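Local structure of hemerythrin-like domain-containing protein (Streptococcus mutans, 2QKP) at residues I32-V35 and F41-Y44; G103-V108 and P132-D137; L84-Q89 and G118-V123. The protein is of unknown function but holds, in this C-terminal fragment, a PAS domain, a fold that in other proteins often serves sensing or signalling. All coordinates share one frame; numbering follows the deposited sequence.

All three contacts are built on one five-stranded antiparallel sheet of the PAS domain, ordered 41-44, 31-36, 120-129, 104-114, 92-99. Interaction 1 pairs its first two strands and comes first along the chain. Interactions 2 and 3 interleave: 84-89, 103-108, 118-123, then 132-137. Interactions 1 and 3 have centres about 16 Å apart and touch where strands 31-36 and 120-129 pair, with V35 O 2.8 Å from V123 N, a probable hydrogen bond. Interaction 2 lies at the periphery, its centre about 24 Å from that of interaction 1 and 29 Å from that of interaction 3. Interactions 1 and 2 both reach the second subunit, so edge strand and C-terminal tail alike help form the dimer.

Interaction 1: residues I32-V35 and F41-Y44; sequences ITFV and FQYY
I32 and F34 meet Y43 on one face of a beta hairpin, strands 31-36 and 41-44 of the PAS fold, whose register is shifted by a classic beta bulge: Q42 and Y43 together face F34. I32 CG2 comes to the edge of the Y43 ring, 3.9 Å from CE2, and F34 CB reaches the same edge, 4.0 Å from Y43 CD2. On the other face, the F41 ring swings back across the hairpin with CG anti to the backbone N (chi1 173°), which sets CE2 3.7 Å from T33 CB; the two side chains cross at about a right angle. V35 CG2 packs beside F41 CA.

Two backbone hydrogen bonds hold F34 on both its polar atoms: its N donates to Y43 O (2.9 Å), and its O accepts from Q42 N (3.1 Å). Y43 O also receives a CA-H...O contact from T33. At the polar edge, Q42 OE1 bonds to N36, while NE2 bonds to Y15 and Q20 of the second subunit. That amide runs alongside F34, its plane 87° from the ring's, with Q42 NE2 at the ring edge, 4.1 Å from F34 CE2.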
loop_
_atom_site.group_PDB
_atom_site.type_symbol
_atom_site.label_atom_id
_atom_site.label_comp_id
_atom_site.label_asym_id
_atom_site.label_seq_id
_atom_site.Cartn_x
_atom_site.Cartn_y
_atom_site.Cartn_z
ATOM N N ILE A 32 -6.631 3.199 -3.468
ATOM C CA ILE A 32 -6.454 3.868 -2.166
ATOM C C ILE A 32 -7.147 5.211 -2.242
ATOM O O ILE A 32 -7.053 5.909 -3.264
ATOM C CB ILE A 32 -4.956 4.055 -1.889
ATOM C CG1 ILE A 32 -4.303 2.656 -1.811
ATOM C CG2 ILE A 32 -4.641 4.909 -0.587
ATOM C CD1 ILE A 32 -2.783 2.684 -1.689
ATOM N N THR A 33 -7.848 5.580 -1.176
ATOM C CA THR A 33 -8.368 6.956 -1.072
ATOM C C THR A 33 -8.066 7.448 0.330
ATOM O O THR A 33 -7.979 6.647 1.262
ATOM C CB THR A 33 -9.903 7.111 -1.356
ATOM O OG1 THR A 33 -10.653 6.668 -0.220
ATOM C CG2 THR A 33 -10.349 6.350 -2.619
ATOM N N PHE A 34 -7.893 8.754 0.486
ATOM C CA PHE A 34 -7.625 9.293 1.808
ATOM C C PHE A 34 -8.506 10.507 2.031
ATOM O O PHE A 34 -8.564 11.390 1.193
ATOM C CB PHE A 34 -6.155 9.687 1.926
ATOM C CG PHE A 34 -5.826 10.390 3.185
ATOM C CD1 PHE A 34 -5.865 9.704 4.415
ATOM C CD2 PHE A 34 -5.463 11.732 3.166
ATOM C CE1 PHE A 34 -5.524 10.352 5.613
ATOM C CE2 PHE A 34 -5.144 12.404 4.368
ATOM C CZ PHE A 34 -5.179 11.715 5.588
ATOM N N VAL A 35 -9.167 10.527 3.181
ATOM C CA VAL A 35 -9.986 11.668 3.621
ATOM C C VAL A 35 -9.342 12.231 4.888
ATOM O O VAL A 35 -9.032 11.473 5.815
ATOM C CB VAL A 35 -11.438 11.193 3.903
ATOM C CG1 VAL A 35 -12.268 12.323 4.497
ATOM C CG2 VAL A 35 -12.083 10.652 2.640
ATOM N N PHE A 41 -12.026 14.858 1.084
ATOM C CA PHE A 41 -11.465 13.827 0.194
ATOM C C PHE A 41 -10.289 14.480 -0.523
ATOM O O PHE A 41 -10.482 15.374 -1.371
ATOM C CB PHE A 41 -12.551 13.323 -0.763
ATOM C CG PHE A 41 -12.054 12.391 -1.841
ATOM C CD1 PHE A 41 -12.508 12.524 -3.137
ATOM C CD2 PHE A 41 -11.143 11.376 -1.559
ATOM C CE1 PHE A 41 -12.066 11.676 -4.154
ATOM C CE2 PHE A 41 -10.691 10.528 -2.570
ATOM C CZ PHE A 41 -11.161 10.667 -3.865
ATOM N N GLN A 42 -9.068 14.094 -0.145
ATOM C CA GLN A 42 -7.861 14.767 -0.646
ATOM C C GLN A 42 -7.222 14.048 -1.803
ATOM O O GLN A 42 -6.552 14.658 -2.631
ATOM C CB GLN A 42 -6.776 14.761 0.426
ATOM C CG GLN A 42 -6.726 15.933 1.323
ATOM C CD GLN A 42 -5.514 15.920 2.220
ATOM O OE1 GLN A 42 -5.578 16.389 3.350
ATOM N NE2 GLN A 42 -4.388 15.417 1.722
ATOM N N TYR A 43 -7.336 12.720 -1.815
ATOM C CA TYR A 43 -6.370 11.926 -2.575
ATOM C C TYR A 43 -6.893 10.555 -2.957
ATOM O O TYR A 43 -7.541 9.893 -2.137
ATOM C CB TYR A 43 -5.116 11.745 -1.700
ATOM C CG TYR A 43 -4.193 10.625 -2.168
ATOM C CD1 TYR A 43 -3.252 10.850 -3.190
ATOM C CD2 TYR A 43 -4.258 9.349 -1.597
ATOM C CE1 TYR A 43 -2.375 9.835 -3.631
ATOM C CE2 TYR A 43 -3.407 8.319 -2.044
ATOM C CZ TYR A 43 -2.481 8.571 -3.067
ATOM O OH TYR A 43 -1.647 7.565 -3.452
ATOM N N TYR A 44 -6.594 10.118 -4.178
ATOM C CA TYR A 44 -6.702 8.693 -4.513
ATOM C C TYR A 44 -5.561 8.359 -5.429
ATOM O O TYR A 44 -5.064 9.225 -6.140
ATOM C CB TYR A 44 -8.076 8.302 -5.088
ATOM C CG TYR A 44 -8.483 8.940 -6.443
ATOM C CD1 TYR A 44 -8.502 8.173 -7.627
ATOM C CD2 TYR A 44 -8.906 10.260 -6.514
ATOM C CE1 TYR A 44 -8.910 8.738 -8.853
ATOM C CE2 TYR A 44 -9.332 10.829 -7.748
ATOM C CZ TYR A 44 -9.329 10.056 -8.894
ATOM O OH TYR A 44 -9.738 10.642 -10.099
#

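Interaction 2: residues G103-V108 and P132-D137; sequences GKFVYV and PFFELD
F105 and F134 form the whole contact, an edge-to-face aromatic pair. The edge of F134 is turned toward the face of F105; the ring centroids are 5.4 Å apart, and the planes stand at 65°, short of a perfect T. The approach is off-centre. F134 CE1 lies 3.8 Å from F105 CG and 3.9 Å from F105 CB, while the neighbouring F134 CZ lies 3.9 Å from F105 CD2. The leading atoms of F134 thus meet F105 near its CB-CG bond and CD2. F134 gets there with CG beside its own backbone N and anti to its carbonyl carbon (chi1 -61°), so that its ring projects from the turn across to the strand.

No hydrogen bond crosses between the segments; each backbone is held by its own partners. F105 N donates to the carboxylate of D129, and F105 shares backbone bonding with I130, just beyond the end of strand 120-129. In the tail, L136 N bonds to F133 O (3.1 Å), closing a turn among residues of helical conformation.

Within the chain F105 also touches W96 and Q98 of strand 92-99; across the dimer F134 packs on F133 of the second subunit. Next to the pair, Y107 makes an edge-to-face contact with F133 of that subunit, and F133 repays it to Y107 there. Both F105 and F134 also touch a crystal neighbour, so lattice packing may influence their exact poses.

Strand 104-114 begins at a G1 beta bulge, where G103 and K104 both face S99. The arrangement is a T-shaped aromatic pair joining the loop after strand 120-129 to strand 104-114 of the PAS-like sheet, beside the subunit interface.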
loop_
_atom_site.group_PDB
_atom_site.type_symbol
_atom_site.label_atom_id
_atom_site.label_comp_id
_atom_site.label_asym_id
_atom_site.label_seq_id
_atom_site.Cartn_x
_atom_site.Cartn_y
_atom_site.Cartn_z
ATOM N N GLY A 103 -15.125 -9.160 -12.570
ATOM C CA GLY A 103 -14.479 -10.461 -12.385
ATOM C C GLY A 103 -13.599 -10.470 -11.142
ATOM O O GLY A 103 -12.536 -11.094 -11.126
ATOM N N LYS A 104 -14.054 -9.776 -10.104
ATOM C CA LYS A 104 -13.259 -9.571 -8.890
ATOM C C LYS A 104 -14.080 -9.980 -7.689
ATOM O O LYS A 104 -15.319 -9.878 -7.697
ATOM C CB LYS A 104 -12.857 -8.095 -8.733
ATOM C CG LYS A 104 -11.722 -7.651 -9.655
ATOM C CD LYS A 104 -11.386 -6.175 -9.539
ATOM C CE LYS A 104 -10.297 -5.837 -10.546
ATOM N NZ LYS A 104 -9.725 -4.477 -10.371
ATOM N N PHE A 105 -13.396 -10.445 -6.655
ATOM C CA PHE A 105 -14.000 -10.549 -5.356
ATOM C C PHE A 105 -13.340 -9.460 -4.529
ATOM O O PHE A 105 -12.145 -9.502 -4.298
ATOM C CB PHE A 105 -13.785 -11.907 -4.714
ATOM C CG PHE A 105 -14.657 -12.123 -3.544
ATOM C CD1 PHE A 105 -15.945 -12.633 -3.708
ATOM C CD2 PHE A 105 -14.259 -11.730 -2.287
ATOM C CE1 PHE A 105 -16.774 -12.808 -2.614
ATOM C CE2 PHE A 105 -15.099 -11.917 -1.180
ATOM C CZ PHE A 105 -16.330 -12.439 -1.340
ATOM N N VAL A 106 -14.137 -8.493 -4.098
ATOM C CA VAL A 106 -13.593 -7.245 -3.578
ATOM C C VAL A 106 -13.525 -7.278 -2.060
ATOM O O VAL A 106 -14.497 -7.661 -1.397
ATOM C CB VAL A 106 -14.486 -6.058 -4.047
ATOM C CG1 VAL A 106 -13.952 -4.702 -3.516
ATOM C CG2 VAL A 106 -14.578 -6.028 -5.594
ATOM N N TYR A 107 -12.380 -6.877 -1.501
ATOM C CA TYR A 107 -12.245 -6.754 -0.052
ATOM C C TYR A 107 -11.891 -5.302 0.257
ATOM O O TYR A 107 -10.906 -4.774 -0.282
ATOM C CB TYR A 107 -11.088 -7.649 0.411
ATOM C CG TYR A 107 -10.926 -7.724 1.916
ATOM C CD1 TYR A 107 -11.691 -8.609 2.669
ATOM C CD2 TYR A 107 -9.978 -6.944 2.586
ATOM C CE1 TYR A 107 -11.540 -8.704 4.051
ATOM C CE2 TYR A 107 -9.834 -7.020 3.984
ATOM C CZ TYR A 107 -10.605 -7.918 4.700
ATOM O OH TYR A 107 -10.448 -8.043 6.076
ATOM N N VAL A 108 -12.701 -4.664 1.108
ATOM C CA VAL A 108 -12.626 -3.224 1.345
ATOM C C VAL A 108 -12.208 -3.013 2.778
ATOM O O VAL A 108 -12.728 -3.657 3.687
ATOM C CB VAL A 108 -14.015 -2.541 1.127
ATOM C CG1 VAL A 108 -13.918 -1.050 1.330
ATOM C CG2 VAL A 108 -14.552 -2.824 -0.259
ATOM N N PRO A 132 -7.881 -13.817 -6.860
ATOM C CA PRO A 132 -6.670 -14.586 -7.193
ATOM C C PRO A 132 -6.151 -15.479 -6.076
ATOM O O PRO A 132 -5.570 -16.530 -6.371
ATOM C CB PRO A 132 -5.648 -13.488 -7.529
ATOM C CG PRO A 132 -6.492 -12.386 -8.076
ATOM C CD PRO A 132 -7.670 -12.382 -7.142
ATOM N N PHE A 133 -6.380 -15.097 -4.818
ATOM C CA PHE A 133 -5.858 -15.852 -3.673
ATOM C C PHE A 133 -6.627 -17.141 -3.417
ATOM O O PHE A 133 -6.105 -18.052 -2.768
ATOM C CB PHE A 133 -5.863 -15.019 -2.392
ATOM C CG PHE A 133 -5.056 -13.752 -2.486
ATOM C CD1 PHE A 133 -3.790 -13.762 -3.061
ATOM C CD2 PHE A 133 -5.546 -12.561 -1.993
ATOM C CE1 PHE A 133 -3.049 -12.607 -3.162
ATOM C CE2 PHE A 133 -4.783 -11.406 -2.078
ATOM C CZ PHE A 133 -3.541 -11.438 -2.665
ATOM N N PHE A 134 -7.864 -17.208 -3.906
ATOM C CA PHE A 134 -8.717 -18.395 -3.697
ATOM C C PHE A 134 -8.163 -19.658 -4.397
ATOM O O PHE A 134 -8.548 -20.781 -4.058
ATOM C CB PHE A 134 -10.176 -18.122 -4.121
ATOM C CG PHE A 134 -10.866 -17.007 -3.343
ATOM C CD1 PHE A 134 -11.919 -16.291 -3.924
ATOM C CD2 PHE A 134 -10.477 -16.678 -2.047
ATOM C CE1 PHE A 134 -12.580 -15.261 -3.213
ATOM C CE2 PHE A 134 -11.119 -15.658 -1.329
ATOM C CZ PHE A 134 -12.177 -14.952 -1.912
ATOM N N GLU A 135 -7.257 -19.459 -5.352
ATOM C CA GLU A 135 -6.601 -20.549 -6.094
ATOM C C GLU A 135 -5.530 -21.238 -5.247
ATOM O O GLU A 135 -5.253 -22.442 -5.415
ATOM C CB GLU A 135 -5.977 -19.998 -7.375
ATOM C CG GLU A 135 -6.984 -19.620 -8.490
ATOM C CD GLU A 135 -8.370 -19.214 -7.974
ATOM O OE1 GLU A 135 -8.473 -18.211 -7.232
ATOM O OE2 GLU A 135 -9.361 -19.908 -8.311
ATOM N N LEU A 136 -4.956 -20.471 -4.323
ATOM C CA LEU A 136 -3.818 -20.909 -3.523
ATOM C C LEU A 136 -4.270 -21.751 -2.344
ATOM O O LEU A 136 -3.452 -22.213 -1.547
ATOM C CB LEU A 136 -3.007 -19.701 -3.045
ATOM C CG LEU A 136 -2.744 -18.628 -4.101
ATOM C CD1 LEU A 136 -2.040 -17.441 -3.486
ATOM C CD2 LEU A 136 -1.944 -19.183 -5.258
ATOM N N ASP A 137 -5.581 -21.946 -2.243
ATOM C CA ASP A 137 -6.163 -22.858 -1.270
ATOM C C ASP A 137 -5.450 -24.223 -1.278
ATOM O O ASP A 137 -5.129 -24.773 -0.220
ATOM C CB ASP A 137 -7.656 -23.034 -1.564
ATOM C CG ASP A 137 -8.369 -23.850 -0.508
ATOM O OD1 ASP A 137 -7.733 -24.181 0.517
ATOM O OD2 ASP A 137 -9.567 -24.159 -0.702
#

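Interaction 3: residues L84-Q89 and G118-V123; sequences LLRNGQ and GDFQGV
R86 lies across the ring of F120, and this pair is the densest part of the contact. R86 CG sits over the face of the ring, 3.9 Å from its centroid and only 10° off the ring normal, a CH-pi arrangement. R86 CA and CB spread over the CE1 side of F120, with R86 CA 3.6 Å from F120 CE1. Extended through chi1 and chi2, the arginine chain then bends at chi3 (-76°), and this carries the guanidinium down past the CD2-CE2 edge of the ring, on the same face: F120 CE2 lies over the centre of its plane, 3.5 Å from R86 CZ. With the planes 45° apart, the group is tilted beside the rim of the ring, its own face turned to F120 CE2, and does not stack on it. G122 N comes over the opposite face of F120, 3.6 Å from its plane, and the ring is sandwiched between helix and strand.

Deeper in, the contact is purely aliphatic: L85 CD1 meets V123 CG1 at 3.8 Å and V123 CG2 at 4.0 Å, the side chains crossing at about a right angle.

The solvent side is looser. R86 is exposed, though its NH2 is tied down by a hydrogen bond to K37 O. Beyond it the helix stops in a Schellman motif, with G88 at positive phi, G88 N bonded to L85 O and Q89 N to L84 O.

R114 ties the pieces together, with NH2 bonding to L85 O and R86 O and NH1 to G118 O. The C-terminal turn of helix 72-86 thus packs against strand 120-129 on both sides of its classic beta bulge, F120 before it and V123 after it, where Q121 and G122 both face V113, and L85 also rests on Y110 and A112 of the adjoining strand 104-114.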
loop_
_atom_site.group_PDB
_atom_site.type_symbol
_atom_site.label_atom_id
_atom_site.label_comp_id
_atom_site.label_asym_id
_atom_site.label_seq_id
_atom_site.Cartn_x
_atom_site.Cartn_y
_atom_site.Cartn_z
ATOM N N LEU A 84 -16.897 5.529 14.031
ATOM C CA LEU A 84 -16.294 4.405 14.751
ATOM C C LEU A 84 -14.783 4.547 14.755
ATOM O O LEU A 84 -14.133 4.342 15.773
ATOM C CB LEU A 84 -16.608 3.076 14.061
ATOM C CG LEU A 84 -17.975 2.428 14.316
ATOM C CD1 LEU A 84 -18.288 1.403 13.220
ATOM C CD2 LEU A 84 -17.957 1.782 15.702
ATOM N N LEU A 85 -14.221 4.859 13.586
ATOM C CA LEU A 85 -12.765 4.985 13.455
ATOM C C LEU A 85 -12.221 6.174 14.238
ATOM O O LEU A 85 -11.225 6.046 14.938
ATOM C CB LEU A 85 -12.386 5.102 11.952
ATOM C CG LEU A 85 -12.694 3.871 11.121
ATOM C CD1 LEU A 85 -12.431 4.172 9.597
ATOM C CD2 LEU A 85 -11.963 2.572 11.584
ATOM N N ARG A 86 -12.857 7.333 14.074
ATOM C CA ARG A 86 -12.385 8.540 14.734
ATOM C C ARG A 86 -12.454 8.393 16.260
ATOM O O ARG A 86 -11.529 8.764 16.971
ATOM C CB ARG A 86 -13.131 9.783 14.250
ATOM C CG ARG A 86 -12.572 11.015 14.949
ATOM C CD ARG A 86 -13.476 12.170 14.756
ATOM N NE ARG A 86 -13.369 12.726 13.412
ATOM C CZ ARG A 86 -12.529 13.700 13.041
ATOM N NH1 ARG A 86 -11.643 14.218 13.886
ATOM N NH2 ARG A 86 -12.569 14.153 11.787
ATOM N N ASN A 87 -13.531 7.781 16.763
ATOM C CA ASN A 87 -13.634 7.576 18.211
ATOM C C ASN A 87 -12.748 6.477 18.804
ATOM O O ASN A 87 -12.667 6.315 20.035
ATOM C CB ASN A 87 -15.107 7.413 18.599
ATOM C CG ASN A 87 -15.841 8.719 18.528
ATOM O OD1 ASN A 87 -15.308 9.774 18.923
ATOM N ND2 ASN A 87 -17.065 8.676 18.030
ATOM N N GLY A 88 -12.053 5.737 17.937
ATOM C CA GLY A 88 -11.114 4.745 18.393
ATOM C C GLY A 88 -11.813 3.483 18.889
ATOM O O GLY A 88 -11.242 2.733 19.652
ATOM N N GLN A 89 -13.049 3.274 18.449
ATOM C CA GLN A 89 -13.772 2.042 18.735
ATOM C C GLN A 89 -13.213 0.858 17.956
ATOM O O GLN A 89 -13.136 -0.255 18.474
ATOM C CB GLN A 89 -15.267 2.226 18.465
ATOM C CG GLN A 89 -15.899 3.199 19.471
ATOM C CD GLN A 89 -17.320 3.620 19.104
ATOM O OE1 GLN A 89 -17.542 4.403 18.166
ATOM N NE2 GLN A 89 -18.288 3.140 19.876
ATOM N N GLY A 118 -1.167 8.671 18.868
ATOM C CA GLY A 118 -2.526 8.122 18.881
ATOM C C GLY A 118 -3.563 9.115 18.415
ATOM O O GLY A 118 -4.757 8.850 18.491
ATOM N N ASP A 119 -3.112 10.261 17.894
ATOM C CA ASP A 119 -4.021 11.278 17.410
ATOM C C ASP A 119 -4.559 11.029 15.988
ATOM O O ASP A 119 -3.859 10.479 15.133
ATOM C CB ASP A 119 -3.368 12.667 17.533
ATOM C CG ASP A 119 -3.083 13.061 18.993
ATOM O OD1 ASP A 119 -3.684 12.449 19.926
ATOM O OD2 ASP A 119 -2.246 13.978 19.208
ATOM N N PHE A 120 -5.791 11.453 15.740
ATOM C CA PHE A 120 -6.520 11.106 14.507
ATOM C C PHE A 120 -6.093 12.000 13.343
ATOM O O PHE A 120 -6.139 13.220 13.449
ATOM C CB PHE A 120 -8.042 11.253 14.745
ATOM C CG PHE A 120 -8.879 10.822 13.588
ATOM C CD1 PHE A 120 -9.067 9.479 13.311
ATOM C CD2 PHE A 120 -9.477 11.766 12.748
ATOM C CE1 PHE A 120 -9.857 9.096 12.227
ATOM C CE2 PHE A 120 -10.279 11.370 11.673
ATOM C CZ PHE A 120 -10.451 10.048 11.413
ATOM N N GLN A 121 -5.674 11.377 12.237
ATOM C CA GLN A 121 -5.214 12.116 11.058
ATOM C C GLN A 121 -6.090 11.933 9.814
ATOM O O GLN A 121 -5.887 12.610 8.792
ATOM C CB GLN A 121 -3.777 11.707 10.741
ATOM C CG GLN A 121 -2.820 11.859 11.905
ATOM C CD GLN A 121 -2.761 13.279 12.436
ATOM O OE1 GLN A 121 -2.894 14.246 11.683
ATOM N NE2 GLN A 121 -2.581 13.413 13.748
ATOM N N GLY A 122 -7.073 11.045 9.890
ATOM C CA GLY A 122 -8.016 10.881 8.786
ATOM C C GLY A 122 -8.369 9.428 8.580
ATOM O O GLY A 122 -8.049 8.577 9.417
ATOM N N VAL A 123 -9.051 9.156 7.468
ATOM C CA VAL A 123 -9.449 7.770 7.183
ATOM C C VAL A 123 -8.832 7.317 5.865
ATOM O O VAL A 123 -8.937 8.023 4.861
ATOM C CB VAL A 123 -10.954 7.652 7.118
ATOM C CG1 VAL A 123 -11.363 6.276 6.608
ATOM C CG2 VAL A 123 -11.552 7.877 8.530
#